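Local coordinates for protein flavodoxin (Fusobacterium nucleatum, PDB 6OHK) that binds flavin mononucleotide and carries electrons, probably serving as a low-potential donor to a number of redox enzymes, at residues Leu72-Gly86 with Tyr106-Val119. The protein carries 1 engineered substitution. Sequence-based numbering, arbitrary orientation.
Sequences LKKLEEIDFTGKVVG and YLYDIVVKKGGKVV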
loop_
_atom_site.group_PDB
_atom_site.type_symbol
_atom_site.label_atom_id
_atom_site.label_comp_id
_atom_site.label_asym_id
_atom_site.label_seq_id
_atom_site.Cartn_x
_atom_site.Cartn_y
_atom_site.Cartn_z
ATOM N N LEU A 72 2.275 14.382 2.910
ATOM C CA LEU A 72 1.305 13.922 3.895
ATOM C C LEU A 72 0.300 14.999 4.262
ATOM O O LEU A 72 -0.852 14.673 4.559
ATOM C CB LEU A 72 1.975 13.410 5.161
ATOM C CG LEU A 72 2.824 12.139 5.012
ATOM C CD1 LEU A 72 3.311 11.745 6.389
ATOM C CD2 LEU A 72 2.074 11.010 4.373
ATOM N N LYS A 73 0.709 16.281 4.297
ATOM C CA LYS A 73 -0.256 17.332 4.599
ATOM C C LYS A 73 -1.272 17.473 3.472
ATOM O O LYS A 73 -2.473 17.627 3.720
ATOM C CB LYS A 73 0.466 18.655 4.894
ATOM C CG LYS A 73 -0.469 19.772 5.346
ATOM C CD LYS A 73 0.069 20.525 6.545
ATOM C CE LYS A 73 -0.943 21.547 7.071
ATOM N NZ LYS A 73 -2.075 20.953 7.825
ATOM N N LYS A 74 -0.821 17.395 2.227
ATOM C CA LYS A 74 -1.750 17.432 1.107
ATOM C C LYS A 74 -2.674 16.230 1.128
ATOM O O LYS A 74 -3.864 16.344 0.813
ATOM C CB LYS A 74 -0.980 17.477 -0.204
ATOM C CG LYS A 74 -0.315 18.830 -0.415
ATOM C CD LYS A 74 0.420 18.946 -1.738
ATOM C CE LYS A 74 1.079 20.317 -1.885
ATOM N NZ LYS A 74 1.957 20.661 -0.724
ATOM N N LEU A 75 -2.151 15.060 1.492
ATOM C CA LEU A 75 -2.964 13.854 1.564
ATOM C C LEU A 75 -4.060 14.014 2.600
ATOM O O LEU A 75 -5.212 13.638 2.359
ATOM C CB LEU A 75 -2.045 12.658 1.877
ATOM C CG LEU A 75 -2.662 11.274 1.752
ATOM C CD1 LEU A 75 -2.864 10.957 0.259
ATOM C CD2 LEU A 75 -1.737 10.259 2.398
ATOM N N GLU A 76 -3.742 14.623 3.742
ATOM C CA GLU A 76 -4.708 14.793 4.803
ATOM C C GLU A 76 -5.763 15.838 4.484
ATOM O O GLU A 76 -6.802 15.853 5.155
ATOM C CB GLU A 76 -3.990 15.099 6.120
ATOM C CG GLU A 76 -4.926 15.083 7.317
ATOM C CD GLU A 76 -4.190 15.107 8.645
ATOM O OE1 GLU A 76 -2.947 14.922 8.665
ATOM O OE2 GLU A 76 -4.871 15.308 9.675
ATOM N N GLU A 77 -5.567 16.653 3.452
ATOM C CA GLU A 77 -6.607 17.570 2.999
ATOM C C GLU A 77 -7.715 16.864 2.243
ATOM O O GLU A 77 -8.817 17.409 2.132
ATOM C CB GLU A 77 -6.011 18.647 2.093
ATOM C CG GLU A 77 -5.143 19.651 2.846
ATOM C CD GLU A 77 -4.504 20.710 1.955
ATOM O OE1 GLU A 77 -4.903 20.843 0.775
ATOM O OE2 GLU A 77 -3.590 21.411 2.449
ATOM N N ILE A 78 -7.463 15.661 1.736
ATOM C CA ILE A 78 -8.437 14.929 0.945
ATOM C C ILE A 78 -9.477 14.306 1.860
ATOM O O ILE A 78 -9.155 13.779 2.929
ATOM C CB ILE A 78 -7.699 13.853 0.129
ATOM C CG1 ILE A 78 -6.739 14.521 -0.848
ATOM C CG2 ILE A 78 -8.684 12.914 -0.598
ATOM C CD1 ILE A 78 -5.853 13.554 -1.622
ATOM N N ASP A 79 -10.731 14.340 1.423
ATOM C CA ASP A 79 -11.806 13.656 2.118
ATOM C C ASP A 79 -11.842 12.221 1.610
ATOM O O ASP A 79 -12.129 11.986 0.434
ATOM C CB ASP A 79 -13.134 14.348 1.826
ATOM C CG ASP A 79 -14.258 13.804 2.647
ATOM O OD1 ASP A 79 -14.059 12.861 3.420
ATOM O OD2 ASP A 79 -15.393 14.343 2.527
ATOM N N PHE A 80 -11.520 11.265 2.472
ATOM C CA PHE A 80 -11.505 9.852 2.098
ATOM C C PHE A 80 -12.834 9.145 2.354
ATOM O O PHE A 80 -12.932 7.935 2.142
ATOM C CB PHE A 80 -10.362 9.103 2.818
ATOM C CG PHE A 80 -9.008 9.322 2.214
ATOM C CD1 PHE A 80 -8.274 10.461 2.501
ATOM C CD2 PHE A 80 -8.459 8.377 1.352
ATOM C CE1 PHE A 80 -7.008 10.650 1.942
ATOM C CE2 PHE A 80 -7.223 8.585 0.777
ATOM C CZ PHE A 80 -6.500 9.704 1.082
ATOM N N THR A 81 -13.880 9.886 2.741
ATOM C CA THR A 81 -15.201 9.289 2.938
ATOM C C THR A 81 -15.613 8.540 1.691
ATOM O O THR A 81 -15.511 9.068 0.594
ATOM C CB THR A 81 -16.225 10.379 3.257
ATOM O OG1 THR A 81 -15.805 11.051 4.443
ATOM C CG2 THR A 81 -17.602 9.762 3.489
ATOM N N GLY A 82 -16.055 7.307 1.852
ATOM C CA GLY A 82 -16.499 6.515 0.730
ATOM C C GLY A 82 -15.399 5.832 -0.052
ATOM O O GLY A 82 -15.711 5.006 -0.920
ATOM N N LYS A 83 -14.136 6.130 0.229
ATOM C CA LYS A 83 -13.026 5.497 -0.460
ATOM C C LYS A 83 -12.628 4.213 0.223
ATOM O O LYS A 83 -12.748 4.058 1.437
ATOM C CB LYS A 83 -11.839 6.441 -0.586
ATOM C CG LYS A 83 -12.167 7.750 -1.300
ATOM C CD LYS A 83 -10.860 8.469 -1.641
ATOM C CE LYS A 83 -11.072 9.886 -2.172
ATOM N NZ LYS A 83 -11.928 9.907 -3.393
ATOM N N VAL A 84 -12.141 3.281 -0.589
ATOM C CA VAL A 84 -11.703 1.970 -0.156
ATOM C C VAL A 84 -10.247 1.836 -0.569
ATOM O O VAL A 84 -9.923 1.964 -1.759
ATOM C CB VAL A 84 -12.554 0.879 -0.817
ATOM C CG1 VAL A 84 -12.116 -0.485 -0.332
ATOM C CG2 VAL A 84 -14.035 1.108 -0.521
ATOM N N VAL A 85 -9.361 1.613 0.402
ATOM C CA VAL A 85 -7.923 1.739 0.187
ATOM C C VAL A 85 -7.208 0.478 0.634
ATOM O O VAL A 85 -7.400 0.027 1.778
ATOM C CB VAL A 85 -7.394 2.933 0.978
ATOM C CG1 VAL A 85 -5.931 3.168 0.703
ATOM C CG2 VAL A 85 -8.210 4.181 0.686
ATOM N N GLY A 86 -6.359 -0.055 -0.227
ATOM C CA GLY A 86 -5.386 -1.067 0.155
ATOM C C GLY A 86 -3.994 -0.465 0.191
ATOM O O GLY A 86 -3.644 0.337 -0.679
ATOM N N TYR A 106 1.947 5.645 8.189
ATOM C CA TYR A 106 1.661 7.055 7.923
ATOM C C TYR A 106 0.456 7.214 7.010
ATOM O O TYR A 106 -0.373 8.111 7.206
ATOM C CB TYR A 106 2.881 7.746 7.314
ATOM C CG TYR A 106 3.995 7.859 8.302
ATOM C CD1 TYR A 106 4.960 6.866 8.410
ATOM C CD2 TYR A 106 4.085 8.956 9.143
ATOM C CE1 TYR A 106 5.942 6.940 9.354
ATOM C CE2 TYR A 106 5.098 9.045 10.085
ATOM C CZ TYR A 106 6.014 8.033 10.171
ATOM O OH TYR A 106 7.035 8.117 11.120
ATOM N N LEU A 107 0.331 6.341 6.007
ATOM C CA LEU A 107 -0.787 6.399 5.078
ATOM C C LEU A 107 -2.063 5.932 5.752
ATOM O O LEU A 107 -3.126 6.565 5.615
ATOM C CB LEU A 107 -0.451 5.564 3.842
ATOM C CG LEU A 107 0.868 5.919 3.160
ATOM C CD1 LEU A 107 1.047 5.039 1.925
ATOM C CD2 LEU A 107 0.935 7.380 2.757
ATOM N N TYR A 108 -1.987 4.819 6.482
ATOM C CA TYR A 108 -3.150 4.272 7.184
ATOM C C TYR A 108 -3.801 5.316 8.070
ATOM O O TYR A 108 -5.021 5.500 8.054
ATOM C CB TYR A 108 -2.692 3.102 8.051
ATOM C CG TYR A 108 -3.798 2.441 8.850
ATOM C CD1 TYR A 108 -4.138 2.855 10.124
ATOM C CD2 TYR A 108 -4.508 1.391 8.310
ATOM C CE1 TYR A 108 -5.171 2.214 10.837
ATOM C CE2 TYR A 108 -5.511 0.759 8.993
ATOM C CZ TYR A 108 -5.837 1.167 10.253
ATOM O OH TYR A 108 -6.863 0.490 10.927
ATOM N N ASP A 109 -2.996 5.987 8.887
ATOM C CA ASP A 109 -3.592 6.870 9.886
ATOM C C ASP A 109 -4.338 8.011 9.222
ATOM O O ASP A 109 -5.397 8.427 9.713
ATOM C CB ASP A 109 -2.508 7.419 10.799
ATOM C CG ASP A 109 -2.031 6.407 11.858
ATOM O OD1 ASP A 109 -2.635 5.350 12.039
ATOM O OD2 ASP A 109 -1.009 6.724 12.516
ATOM N N ILE A 110 -3.827 8.501 8.093
ATOM C CA ILE A 110 -4.504 9.581 7.380
ATOM C C ILE A 110 -5.787 9.098 6.729
ATOM O O ILE A 110 -6.830 9.757 6.835
ATOM C CB ILE A 110 -3.555 10.226 6.358
ATOM C CG1 ILE A 110 -2.454 10.978 7.094
ATOM C CG2 ILE A 110 -4.330 11.144 5.424
ATOM C CD1 ILE A 110 -1.252 11.367 6.276
ATOM N N VAL A 111 -5.755 7.955 6.036
ATOM C CA VAL A 111 -6.951 7.439 5.394
ATOM C C VAL A 111 -8.058 7.274 6.418
ATOM O O VAL A 111 -9.202 7.675 6.192
ATOM C CB VAL A 111 -6.637 6.107 4.675
ATOM C CG1 VAL A 111 -7.909 5.473 4.175
ATOM C CG2 VAL A 111 -5.679 6.354 3.545
ATOM N N VAL A 112 -7.736 6.679 7.563
ATOM C CA VAL A 112 -8.771 6.392 8.551
ATOM C C VAL A 112 -9.284 7.690 9.173
ATOM O O VAL A 112 -10.500 7.877 9.342
ATOM C CB VAL A 112 -8.270 5.384 9.599
ATOM C CG1 VAL A 112 -9.257 5.240 10.737
ATOM C CG2 VAL A 112 -8.030 4.023 8.936
ATOM N N LYS A 113 -8.394 8.599 9.516
ATOM C CA LYS A 113 -8.823 9.858 10.135
ATOM C C LYS A 113 -9.712 10.662 9.208
ATOM O O LYS A 113 -10.603 11.392 9.688
ATOM C CB LYS A 113 -7.591 10.675 10.531
ATOM C CG LYS A 113 -7.824 12.104 10.988
ATOM C CD LYS A 113 -6.480 12.780 11.284
ATOM C CE LYS A 113 -6.663 14.191 11.812
ATOM N NZ LYS A 113 -5.363 14.759 12.292
ATOM N N LYS A 114 -9.484 10.581 7.898
ATOM C CA LYS A 114 -10.246 11.333 6.918
ATOM C C LYS A 114 -11.415 10.560 6.338
ATOM O O LYS A 114 -11.976 10.967 5.319
ATOM C CB LYS A 114 -9.329 11.849 5.821
ATOM C CG LYS A 114 -8.263 12.827 6.320
ATOM C CD LYS A 114 -8.835 13.994 7.174
ATOM C CE LYS A 114 -9.939 14.779 6.480
ATOM N NZ LYS A 114 -9.524 15.422 5.222
ATOM N N GLY A 115 -11.830 9.486 6.975
ATOM C CA GLY A 115 -13.106 8.858 6.711
ATOM C C GLY A 115 -13.084 7.644 5.811
ATOM O O GLY A 115 -14.154 7.107 5.504
ATOM N N GLY A 116 -11.909 7.216 5.355
ATOM C CA GLY A 116 -11.819 6.093 4.443
ATOM C C GLY A 116 -11.807 4.772 5.159
ATOM O O GLY A 116 -11.691 4.687 6.385
ATOM N N LYS A 117 -11.888 3.723 4.369
ATOM C CA LYS A 117 -11.819 2.356 4.849
ATOM C C LYS A 117 -10.553 1.714 4.304
ATOM O O LYS A 117 -10.350 1.741 3.093
ATOM C CB LYS A 117 -13.056 1.633 4.273
ATOM C CG LYS A 117 -13.303 0.255 4.753
ATOM C CD LYS A 117 -14.586 -0.325 4.150
ATOM C CE LYS A 117 -14.924 -1.584 4.962
ATOM N NZ LYS A 117 -16.201 -2.220 4.561
ATOM N N VAL A 118 -9.754 1.080 5.156
ATOM C CA VAL A 118 -8.577 0.331 4.732
ATOM C C VAL A 118 -8.933 -1.140 4.733
ATOM O O VAL A 118 -9.450 -1.665 5.736
ATOM C CB VAL A 118 -7.365 0.605 5.639
ATOM C CG1 VAL A 118 -6.188 -0.269 5.218
ATOM C CG2 VAL A 118 -7.024 2.079 5.545
ATOM N N VAL A 119 -8.690 -1.806 3.630
ATOM C CA VAL A 119 -9.018 -3.207 3.446
ATOM C C VAL A 119 -7.749 -4.002 3.159
ATOM O O VAL A 119 -6.702 -3.430 2.873
ATOM C CB VAL A 119 -10.052 -3.377 2.310
ATOM C CG1 VAL A 119 -11.371 -2.682 2.669
ATOM C CG2 VAL A 119 -9.522 -2.819 0.996
#
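Lys114 curls its side chain so that one amine reaches two backbone carbonyls of the facing segment. Its chain bends at chi2, chi3 and chi4, which brings NZ to the carbonyls of Glu76 and Ile78. NZ donates to Glu76 O at 2.8 Å and to Ile78 O at 2.8 Å, meeting the second from above the carbonyl plane. Lys114 O in turn accepts from Phe80 N at 2.9 Å, so Lys114 holds residues 76-80 through both its side chain and its backbone. Beside it the extended Lys113 forms a salt bridge, NZ to Glu76 OE2 at 2.7 Å, on the syn side of the carboxylate. Gly115, with positive phi, closes the helix end in a Schellman motif.

Apolar side chains fill much of the rest. The Phe80 ring takes Val111 CG2 over one face in a CH-pi contact, 4.2 Å from the ring centroid. Ile110 CD1 meets Leu72 CD2 (3.8 Å), while its CG2 rests on Glu76 CA. Leu75 CD2 meets Leu107 CD2. Further on, Val85 CG2 touches Val111 CG1 (3.7 Å). Val85 N donates a hydrogen bond to Lys117 O, and Val85 O accepts one from Val119 N, in parallel pairing.

Strand 84-90, helix 103-113 and strand 117-118 form a beta-alpha-beta unit of the flavodoxin fold. Helices 72-77 and 106-113 run nearly the same way, their axes 25° apart. Strand 51-59 flanks strand 84-90, with Leu52 touching Phe80 and Val85.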